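Long-range contact in hypothetical protein TTHA0227 (Thermus thermophilus, PDB 2EJQ), which is of unknown function but belongs to a zincin-like metallopeptidase family, binds metal ions and may act as a metal-dependent peptidase: residues A[46-51]-A[67-72]. The protein carries 1 engineered substitution. Sequence-based numbering, arbitrary orientation.
Sequences LGEYLD and HIALYY
Glu48 pairs with Ala69, and Gly47 with Leu70, where the edge strand 47-50 runs antiparallel to strand 67-71, the middle strand of the small mixed sheet in this zincin-like fold. The backbone bonds are uneven: Ala69 N reaches Glu48 O at 2.8 Å, whereas the bond from His67 N to Leu50 O, stretched to 3.4 Å, is weak.

The Tyr71 ring reaches across to Glu48. Its CB lies 4.0 Å from Leu46 O, the carbonyl that accepts the bond from Tyr71 N; CD2 lies 4.0 Å from Gly47 CA, where glycine suits the pairing because a CB there would collide with Ala69 O. Farther out, CE2 lies 3.5 Å from Glu48 OE2, with CG a little farther, and CZ is 3.3 Å from OE2. OH donates a hydrogen bond to OE2 whose 2.4 Å is unusually short and doubtful as an exact length. Glu48 OE2 lies at the edge of the Tyr71 ring, near its plane, though the carboxylate is turned 66° from it; Glu48 CG sits between the backbone N and carbonyl carbon (chi1 71°), which brings the acid over to the neighbouring strand. Lys35 forms a salt bridge with the same OE2. A phenylalanine in place of Tyr71 would probably keep the ring packing but leave OE2 without its hydroxyl mate. Leu50 CD1 rests on His67 CB and Ala69 CB.

On the other face Ile68 and Leu70 pack against helices 3-16 and 85-105, the latter bearing an HExxH sequence, consistent with a zincin metal site, although no metal is bound to it here. Tyr49 touches Glu96 of that sequence, and its OH bonds to His100 and Arg66. Back across the strands, its CD1 lies 3.4 Å from His67 O, the carbonyl that accepts Leu50 N.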
loop_
_atom_site.group_PDB
_atom_site.type_symbol
_atom_site.label_atom_id
_atom_site.label_comp_id
_atom_site.label_asym_id
_atom_site.label_seq_id
_atom_site.Cartn_x
_atom_site.Cartn_y
_atom_site.Cartn_z
ATOM N N LEU A 46 -5.677 2.299 5.768
ATOM C CA LEU A 46 -6.068 1.484 4.610
ATOM C C LEU A 46 -4.865 0.840 3.896
ATOM O O LEU A 46 -4.984 -0.225 3.291
ATOM C CB LEU A 46 -6.863 2.331 3.604
ATOM C CG LEU A 46 -8.120 3.026 4.139
ATOM C CD1 LEU A 46 -8.862 3.733 2.998
ATOM C CD2 LEU A 46 -9.022 2.000 4.819
ATOM N N GLY A 47 -3.714 1.500 3.964
ATOM C CA GLY A 47 -2.515 0.975 3.334
ATOM C C GLY A 47 -1.258 1.707 3.779
ATOM O O GLY A 47 -1.319 2.646 4.571
ATOM N N GLU A 48 -0.107 1.266 3.288
ATOM C CA GLU A 48 1.141 1.923 3.630
ATOM C C GLU A 48 2.275 1.461 2.735
ATOM O O GLU A 48 2.186 0.438 2.053
ATOM C CB GLU A 48 1.510 1.691 5.107
ATOM C CG GLU A 48 1.943 0.280 5.449
ATOM C CD GLU A 48 2.298 0.106 6.927
ATOM O OE1 GLU A 48 3.323 0.651 7.387
ATOM O OE2 GLU A 48 1.545 -0.581 7.639
ATOM N N TYR A 49 3.345 2.242 2.738
ATOM C CA TYR A 49 4.513 1.933 1.943
ATOM C C TYR A 49 5.513 1.240 2.854
ATOM O O TYR A 49 5.798 1.715 3.953
ATOM C CB TYR A 49 5.113 3.216 1.390
ATOM C CG TYR A 49 6.338 2.997 0.527
ATOM C CD1 TYR A 49 6.251 2.285 -0.672
ATOM C CD2 TYR A 49 7.578 3.519 0.896
ATOM C CE1 TYR A 49 7.363 2.102 -1.481
ATOM C CE2 TYR A 49 8.698 3.341 0.089
ATOM C CZ TYR A 49 8.581 2.633 -1.098
ATOM O OH TYR A 49 9.681 2.476 -1.905
ATOM N N LEU A 50 6.034 0.105 2.407
ATOM C CA LEU A 50 7.010 -0.636 3.197
ATOM C C LEU A 50 8.411 -0.252 2.686
ATOM O O LEU A 50 8.850 -0.679 1.614
ATOM C CB LEU A 50 6.736 -2.135 3.054
ATOM C CG LEU A 50 5.283 -2.570 3.308
ATOM C CD1 LEU A 50 5.200 -4.078 3.150
ATOM C CD2 LEU A 50 4.804 -2.156 4.714
ATOM N N ASP A 51 9.097 0.576 3.463
ATOM C CA ASP A 51 10.412 1.076 3.078
ATOM C C ASP A 51 11.574 0.363 3.777
ATOM O O ASP A 51 11.674 0.379 5.008
ATOM C CB ASP A 51 10.481 2.576 3.379
ATOM C CG ASP A 51 11.682 3.254 2.743
ATOM O OD1 ASP A 51 12.720 2.587 2.538
ATOM O OD2 ASP A 51 11.587 4.469 2.460
ATOM N N HIS A 67 7.513 -2.325 -1.061
ATOM C CA HIS A 67 6.137 -2.755 -1.243
ATOM C C HIS A 67 5.092 -1.764 -0.769
ATOM O O HIS A 67 5.346 -0.923 0.093
ATOM C CB HIS A 67 5.900 -4.060 -0.463
ATOM C CG HIS A 67 6.994 -5.068 -0.627
ATOM N ND1 HIS A 67 7.055 -5.919 -1.713
ATOM C CD2 HIS A 67 8.095 -5.315 0.113
ATOM C CE1 HIS A 67 8.154 -6.645 -1.630
ATOM N NE2 HIS A 67 8.807 -6.302 -0.536
ATOM N N ILE A 68 3.904 -1.902 -1.346
ATOM C CA ILE A 68 2.748 -1.130 -0.934
ATOM C C ILE A 68 1.881 -2.214 -0.262
ATOM O O ILE A 68 1.674 -3.288 -0.832
ATOM C CB ILE A 68 1.975 -0.546 -2.134
ATOM C CG1 ILE A 68 2.840 0.517 -2.824
ATOM C CG2 ILE A 68 0.629 0.028 -1.648
ATOM C CD1 ILE A 68 2.212 1.124 -4.076
ATOM N N ALA A 69 1.415 -1.968 0.952
ATOM C CA ALA A 69 0.562 -2.941 1.622
ATOM C C ALA A 69 -0.845 -2.370 1.736
ATOM O O ALA A 69 -1.012 -1.177 1.985
ATOM C CB ALA A 69 1.108 -3.249 3.005
ATOM N N LEU A 70 -1.847 -3.223 1.531
ATOM C CA LEU A 70 -3.241 -2.823 1.659
ATOM C C LEU A 70 -3.853 -3.700 2.755
ATOM O O LEU A 70 -3.564 -4.896 2.836
ATOM C CB LEU A 70 -3.995 -3.007 0.335
ATOM C CG LEU A 70 -3.730 -1.989 -0.791
ATOM C CD1 LEU A 70 -4.619 -2.294 -1.986
ATOM C CD2 LEU A 70 -4.010 -0.591 -0.300
ATOM N N TYR A 71 -4.679 -3.103 3.610
ATOM C CA TYR A 71 -5.303 -3.840 4.699
ATOM C C TYR A 71 -6.806 -3.944 4.450
ATOM O O TYR A 71 -7.547 -2.991 4.678
ATOM C CB TYR A 71 -5.020 -3.120 6.014
ATOM C CG TYR A 71 -3.537 -2.979 6.276
ATOM C CD1 TYR A 71 -2.756 -4.098 6.557
ATOM C CD2 TYR A 71 -2.902 -1.736 6.184
ATOM C CE1 TYR A 71 -1.390 -3.992 6.735
ATOM C CE2 TYR A 71 -1.533 -1.623 6.361
ATOM C CZ TYR A 71 -0.782 -2.756 6.634
ATOM O OH TYR A 71 0.581 -2.663 6.786
ATOM N N TYR A 72 -7.244 -5.106 3.976
ATOM C CA TYR A 72 -8.655 -5.326 3.698
ATOM C C TYR A 72 -9.530 -5.083 4.926
ATOM O O TYR A 72 -10.607 -4.500 4.817
ATOM C CB TYR A 72 -8.871 -6.743 3.170
ATOM C CG TYR A 72 -10.322 -7.083 2.910
ATOM C CD1 TYR A 72 -11.060 -6.379 1.962
ATOM C CD2 TYR A 72 -10.955 -8.115 3.611
ATOM C CE1 TYR A 72 -12.389 -6.690 1.711
ATOM C CE2 TYR A 72 -12.291 -8.438 3.369
ATOM C CZ TYR A 72 -13.003 -7.721 2.413
ATOM O OH TYR A 72 -14.312 -8.042 2.124
#